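Local coordinates for protein FMN reductase (NADPH) (Bacillus subtilis, PDB 3N2S) that uses NADPH to drive flavin mononucleotide redox chemistry and also reduces nitroaromatic compounds, quinones and azo dyes, working as a homodimer, at residues N199-D202 / K203-D207; S222-I225 / L226-K230. All blocks are in the same frame, centred on the assembly; numbering follows the deposited sequence.

How the contacts relate
Both contacts are local, between side chains along helices that follow one another in the chain: contact 1 in helix 191-213, contact 2 in helix 221-229. Neither lies wholly in the core. Each has one flank buried against protein and another at the surface, and both touch the second subunit. They meet where Asp202 OD2 of contact 1 comes within 2.6 Å of Ser222 OG of contact 2, a probable hydrogen bond between the two helices. Their chemistry differs: contact 1 sets an aromatic-aliphatic pair beside an intrahelical salt bridge, whereas contact 2 is mostly aliphatic and aromatic packing near a helix end, with Asp223 paired to the second subunit.

Contact 1: residues N199-D202 / K203-D207; sequences NTYD and KTISD
With CG of Tyr201 anti to the backbone N (chi1 -168°), the phenol ring runs forward along the helix, while Ile205, one turn on, keeps CG1 beside its own backbone N (chi1 -63°), which sets that carbon over the ring face. The contact is a CH-pi interaction: Ile205 CG1 stands 3.8 Å from the centroid of the Tyr201 ring, above one face, and the branch continues until Ile205 CD1 reaches Tyr201 CE1 at 3.6 Å. The ring also meets Trp221, its hydroxyl bonds to Pro174 O and to Gln44 of the second subunit, and Tyr42 of that subunit packs on both Tyr201 and Ile205. Replacing Tyr201 with an alanine is likely to leave the CG1 branch of Ile205 without its aromatic platform and the Pro174 carbonyl without its phenol partner. The backbone beneath is regular, with Ile205 N bonded to Tyr201 O at 2.9 Å and Ser206 N to Asp202 O at the same length. On the outer flank the extended Lys203 chain bends at its end, bringing NZ to 3.0 Å from Asp207 OD1 in a salt bridge on the syn lone pair; Asp207 OD2 has a second cationic partner in Arg210. Aromatic packing at i, i+4 on one flank and an i, i+4 ion pair on another mark an amphipathic alpha-helix at a dimer interface.

Contact 2: residues S222-I225 / L226-K230; sequences SDQI and LNFMK
Gln224 and Phe228, one helical turn apart, make the aromatic part of this contact. The aliphatic CG of Gln224 lies at the edge of the Phe228 ring, in its plane and 4.0 Å from CE1, while the amide plane is turned 56° from the ring. Held anti to the backbone N (chi1 -172°) and extended beyond CG, the Gln224 chain leads its amide away from the ring, to where OE1 bonds to Tyr209; Tyr42 of the second subunit packs on the same side chain. Over one face of the ring stands Asn227 OD1, offset toward the rim.

The aliphatic contact belongs to a different flank. Ile225 has CG1 between its backbone N and carbonyl carbon, and its CD1 comes to 4.2 Å from Leu226 CG. His86 of the second subunit packs against both Ile225 and Met229.

Two further side-chain carbons lie close to main-chain carbonyls. Leu226 CG rests 3.2 Å from Ser222 O, the same oxygen that accepts the Leu226 N-H. Met229, a selenomethionine, sets CB 3.2 Å from Ile225 O.

Backbone hydrogen bonds join successive turns. Phe228 N gives Gln224 O a bond of 3.1 Å, and Met229 N reaches Ile225 O at 3.0 Å with a more bent N-H...O angle of 138°. The next bond, from Lys230 N to Leu226 O, is weak at 3.4 Å, and Lys230 is the first residue to leave helical geometry.

Among the polar ends, Asp223 forms a salt bridge with Lys93 of the second subunit. Carbon packing and main-chain bonds thus account for cohesion within the helix, whereas the Asp223 carboxylate and the Gln224 amide find partners beyond it, including the other half of the dimer.

Contact 1: residues N199-D202 / K203-D207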
ATOM      1  N   ASN A 199      21.469 -17.076  -1.239  1.00 18.05           N
ATOM      2  CA  ASN A 199      22.880 -17.132  -0.837  1.00 18.07           C
ATOM      3  C   ASN A 199      23.581 -15.860  -1.261  1.00 18.49           C
ATOM      4  O   ASN A 199      24.340 -15.295  -0.475  1.00 16.04           O
ATOM      5  CB  ASN A 199      23.604 -18.349  -1.471  1.00 21.30           C
ATOM      6  CG  ASN A 199      23.409 -19.668  -0.768  1.00 44.29           C
ATOM      7  OD1 ASN A 199      22.616 -19.821   0.165  1.00 35.59           O
ATOM      8  ND2 ASN A 199      24.138 -20.662  -1.222  1.00 44.32           N
ATOM      9  N   THR A 200      23.343 -15.418  -2.512  1.00 17.43           N
ATOM     10  CA  THR A 200      23.936 -14.195  -3.064  1.00 17.24           C
ATOM     11  C   THR A 200      23.488 -12.994  -2.214  1.00 17.62           C
ATOM     12  O   THR A 200      24.320 -12.177  -1.838  1.00 15.24           O
ATOM     13  CB  THR A 200      23.521 -14.018  -4.540  1.00 25.74           C
ATOM     14  OG1 THR A 200      23.975 -15.153  -5.271  1.00 25.16           O
ATOM     15  CG2 THR A 200      24.091 -12.752  -5.168  1.00 25.44           C
ATOM     16  N   TYR A 201      22.181 -12.892  -1.937  1.00 12.48           N
ATOM     17  CA  TYR A 201      21.642 -11.796  -1.128  1.00 13.00           C
ATOM     18  C   TYR A 201      22.188 -11.796   0.280  1.00 16.81           C
ATOM     19  O   TYR A 201      22.582 -10.741   0.757  1.00 16.35           O
ATOM     20  CB  TYR A 201      20.110 -11.800  -1.119  1.00 13.25           C
ATOM     21  CG  TYR A 201      19.518 -10.527  -0.550  1.00 12.63           C
ATOM     22  CD1 TYR A 201      19.937  -9.275  -1.000  1.00 13.52           C
ATOM     23  CD2 TYR A 201      18.492 -10.574   0.381  1.00 12.44           C
ATOM     24  CE1 TYR A 201      19.356  -8.101  -0.513  1.00 13.90           C
ATOM     25  CE2 TYR A 201      17.882  -9.409   0.853  1.00 13.03           C
ATOM     26  CZ  TYR A 201      18.318  -8.176   0.409  1.00 15.36           C
ATOM     27  OH  TYR A 201      17.730  -7.040   0.910  1.00 14.61           O
ATOM     28  N   ASP A 202      22.252 -12.970   0.934  1.00 16.35           N
ATOM     29  CA  ASP A 202      22.812 -13.072   2.281  1.00 16.35           C
ATOM     30  C   ASP A 202      24.272 -12.588   2.348  1.00 18.72           C
ATOM     31  O   ASP A 202      24.656 -11.928   3.315  1.00 15.97           O
ATOM     32  CB  ASP A 202      22.690 -14.503   2.818  1.00 18.20           C
ATOM     33  CG  ASP A 202      21.342 -14.790   3.459  1.00 22.16           C
ATOM     34  OD1 ASP A 202      20.599 -13.819   3.749  1.00 21.31           O
ATOM     35  OD2 ASP A 202      21.073 -15.962   3.758  1.00 23.58           O
ATOM     36  N   LYS A 203      25.060 -12.875   1.301  1.00 16.83           N
ATOM     37  CA  LYS A 203      26.460 -12.417   1.222  1.00 16.33           C
ATOM     38  C   LYS A 203      26.474 -10.879   1.013  1.00 19.17           C
ATOM     39  O   LYS A 203      27.260 -10.193   1.659  1.00 20.11           O
ATOM     40  CB  LYS A 203      27.196 -13.140   0.080  1.00 18.18           C
ATOM     41  CG  LYS A 203      28.694 -12.814   0.038  1.00 29.16           C
ATOM     42  CD  LYS A 203      29.353 -13.374  -1.217  1.00 40.65           C
ATOM     43  CE  LYS A 203      30.794 -12.937  -1.339  1.00 43.28           C
ATOM     44  NZ  LYS A 203      30.934 -11.484  -1.648  1.00 30.83           N
ATOM     45  N   THR A 204      25.600 -10.349   0.124  1.00 15.44           N
ATOM     46  CA  THR A 204      25.487  -8.890  -0.124  1.00 14.87           C
ATOM     47  C   THR A 204      25.171  -8.156   1.198  1.00 17.12           C
ATOM     48  O   THR A 204      25.769  -7.125   1.508  1.00 16.11           O
ATOM     49  CB  THR A 204      24.397  -8.594  -1.165  1.00 18.15           C
ATOM     50  OG1 THR A 204      24.754  -9.161  -2.417  1.00 19.21           O
ATOM     51  CG2 THR A 204      24.134  -7.088  -1.351  1.00 18.39           C
ATOM     52  N   ILE A 205      24.225  -8.700   1.975  1.00 13.48           N
ATOM     53  CA  ILE A 205      23.813  -8.072   3.235  1.00 13.00           C
ATOM     54  C   ILE A 205      24.878  -8.176   4.319  1.00 17.59           C
ATOM     55  O   ILE A 205      25.139  -7.186   5.011  1.00 17.52           O
ATOM     56  CB  ILE A 205      22.406  -8.593   3.656  1.00 14.51           C
ATOM     57  CG1 ILE A 205      21.316  -8.190   2.613  1.00 14.38           C
ATOM     58  CG2 ILE A 205      22.011  -8.117   5.062  1.00 16.23           C
ATOM     59  CD1 ILE A 205      21.277  -6.693   2.185  1.00 17.56           C
ATOM     60  N   SER A 206      25.473  -9.373   4.481  1.00 16.96           N
ATOM     61  CA  SER A 206      26.548  -9.567   5.460  1.00 18.36           C
ATOM     62  C   SER A 206      27.714  -8.610   5.139  1.00 23.36           C
ATOM     63  O   SER A 206      28.166  -7.885   6.039  1.00 22.05           O
ATOM     64  CB  SER A 206      27.000 -11.025   5.511  1.00 24.18           C
ATOM     65  OG  SER A 206      27.549 -11.473   4.287  1.00 38.96           O
ATOM     66  N   ASP A 207      28.110  -8.515   3.840  1.00 21.93           N
ATOM     67  CA  ASP A 207      29.165  -7.579   3.398  1.00 22.31           C
ATOM     68  C   ASP A 207      28.774  -6.133   3.691  1.00 27.17           C
ATOM     69  O   ASP A 207      29.612  -5.344   4.139  1.00 28.66           O
ATOM     70  CB  ASP A 207      29.470  -7.719   1.894  1.00 23.71           C
ATOM     71  CG  ASP A 207      30.239  -8.954   1.440  1.00 28.28           C
ATOM     72  OD1 ASP A 207      30.346  -9.157   0.216  1.00 29.52           O
ATOM     73  OD2 ASP A 207      30.655  -9.760   2.310  1.00 27.26           O
TER

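Contact 2: residues S222-I225 / L226-K230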
ATOM      1  N   SER A 222      18.693 -13.369   5.873  1.00 19.14           N
ATOM      2  CA  SER A 222      17.840 -14.469   6.340  1.00 20.14           C
ATOM      3  C   SER A 222      17.917 -14.649   7.869  1.00 25.00           C
ATOM      4  O   SER A 222      16.882 -14.819   8.490  1.00 25.96           O
ATOM      5  CB  SER A 222      18.162 -15.758   5.590  1.00 23.79           C
ATOM      6  OG  SER A 222      19.508 -16.123   5.818  1.00 26.37           O
ATOM      7  N   ASP A 223      19.100 -14.489   8.480  1.00 21.13           N
ATOM      8  CA  ASP A 223      19.211 -14.556   9.941  1.00 22.15           C
ATOM      9  C   ASP A 223      18.546 -13.345  10.617  1.00 25.80           C
ATOM     10  O   ASP A 223      17.844 -13.531  11.596  1.00 26.78           O
ATOM     11  CB  ASP A 223      20.666 -14.682  10.389  1.00 24.05           C
ATOM     12  CG  ASP A 223      21.246 -16.085  10.217  1.00 33.23           C
ATOM     13  OD1 ASP A 223      20.460 -17.038   9.954  1.00 33.38           O
ATOM     14  OD2 ASP A 223      22.461 -16.236  10.378  1.00 35.45           O
ATOM     15  N   GLN A 224      18.727 -12.134  10.066  1.00 21.66           N
ATOM     16  CA  GLN A 224      18.123 -10.902  10.582  1.00 22.39           C
ATOM     17  C   GLN A 224      16.585 -10.953  10.517  1.00 25.71           C
ATOM     18  O   GLN A 224      15.939 -10.720  11.535  1.00 24.45           O
ATOM     19  CB  GLN A 224      18.646  -9.686   9.803  1.00 24.43           C
ATOM     20  CG  GLN A 224      18.211  -8.342  10.392  1.00 44.61           C
ATOM     21  CD  GLN A 224      18.694  -7.161   9.594  1.00 68.91           C
ATOM     22  OE1 GLN A 224      18.847  -7.192   8.372  1.00 65.75           O
ATOM     23  NE2 GLN A 224      19.006  -6.099  10.297  1.00 69.52           N
ATOM     24  N   ILE A 225      16.008 -11.278   9.345  1.00 24.50           N
ATOM     25  CA  ILE A 225      14.545 -11.288   9.195  1.00 26.31           C
ATOM     26  C   ILE A 225      13.839 -12.294  10.074  1.00 34.43           C
ATOM     27  O   ILE A 225      12.797 -11.972  10.645  1.00 35.77           O
ATOM     28  CB  ILE A 225      13.990 -11.194   7.729  1.00 29.24           C
ATOM     29  CG1 ILE A 225      14.476 -12.344   6.833  1.00 28.96           C
ATOM     30  CG2 ILE A 225      14.304  -9.832   7.114  1.00 30.82           C
ATOM     31  CD1 ILE A 225      13.491 -13.404   6.621  1.00 41.55           C
ATOM     32  N   LEU A 226      14.431 -13.487  10.226  1.00 31.57           N
ATOM     33  CA  LEU A 226      13.886 -14.551  11.059  1.00 32.30           C
ATOM     34  C   LEU A 226      13.988 -14.213  12.553  1.00 35.53           C
ATOM     35  O   LEU A 226      13.036 -14.461  13.290  1.00 35.70           O
ATOM     36  CB  LEU A 226      14.556 -15.904  10.738  1.00 32.84           C
ATOM     37  CG  LEU A 226      14.277 -16.476   9.325  1.00 38.24           C
ATOM     38  CD1 LEU A 226      15.082 -17.717   9.079  1.00 38.84           C
ATOM     39  CD2 LEU A 226      12.802 -16.749   9.082  1.00 39.20           C
ATOM     40  N   ASN A 227      15.127 -13.619  12.982  1.00 29.57           N
ATOM     41  CA  ASN A 227      15.325 -13.167  14.361  1.00 29.58           C
ATOM     42  C   ASN A 227      14.236 -12.155  14.759  1.00 32.51           C
ATOM     43  O   ASN A 227      13.602 -12.312  15.800  1.00 30.66           O
ATOM     44  CB  ASN A 227      16.710 -12.513  14.527  1.00 31.02           C
ATOM     45  CG  ASN A 227      17.014 -12.057  15.932  1.00 53.83           C
ATOM     46  OD1 ASN A 227      17.202 -10.864  16.197  1.00 52.05           O
ATOM     47  ND2 ASN A 227      17.056 -12.991  16.867  1.00 45.98           N
ATOM     48  N   PHE A 228      14.005 -11.132  13.926  1.00 30.40           N
ATOM     49  CA  PHE A 228      13.002 -10.138  14.297  1.00 32.10           C
ATOM     50  C   PHE A 228      11.539 -10.526  14.085  1.00 43.25           C
ATOM     51  O   PHE A 228      10.676  -9.965  14.767  1.00 42.30           O
ATOM     52  CB  PHE A 228      13.367  -8.715  13.839  1.00 32.94           C
ATOM     53  CG  PHE A 228      14.691  -8.246  14.406  1.00 33.33           C
ATOM     54  CD1 PHE A 228      15.807  -8.100  13.582  1.00 36.16           C
ATOM     55  CD2 PHE A 228      14.838  -7.998  15.769  1.00 34.30           C
ATOM     56  CE1 PHE A 228      17.046  -7.707  14.115  1.00 36.64           C
ATOM     57  CE2 PHE A 228      16.076  -7.604  16.301  1.00 36.59           C
ATOM     58  CZ  PHE A 228      17.171  -7.469  15.472  1.00 35.02           C
HETATM   59  N   MSE A 229      11.264 -11.508  13.183  1.00 45.44           N
HETATM   60  CA  MSE A 229       9.901 -11.999  12.902  1.00 48.32           C
HETATM   61  C   MSE A 229       9.345 -12.685  14.153  1.00 51.89           C
HETATM   62  O   MSE A 229       8.209 -12.406  14.554  1.00 50.53           O
HETATM   63  CB  MSE A 229       9.891 -12.966  11.700  1.00 52.23           C
HETATM   64  CG  MSE A 229       8.816 -12.655  10.651  1.00 62.05           C
HETATM   65 SE   MSE A 229       9.459 -12.850   8.780  1.00 73.48          SE
HETATM   66  CE  MSE A 229       9.758 -14.755   8.787  1.00 70.49           C
ATOM     67  N   LYS A 230      10.182 -13.541  14.793  1.00 48.63           N
ATOM     68  CA  LYS A 230       9.886 -14.265  16.032  1.00 47.87           C
ATOM     69  C   LYS A 230      10.324 -13.410  17.248  1.00 50.50           C
ATOM     70  O   LYS A 230      11.211 -13.793  18.014  1.00 51.37           O
ATOM     71  CB  LYS A 230      10.592 -15.615  16.023  1.00 48.66           C
TER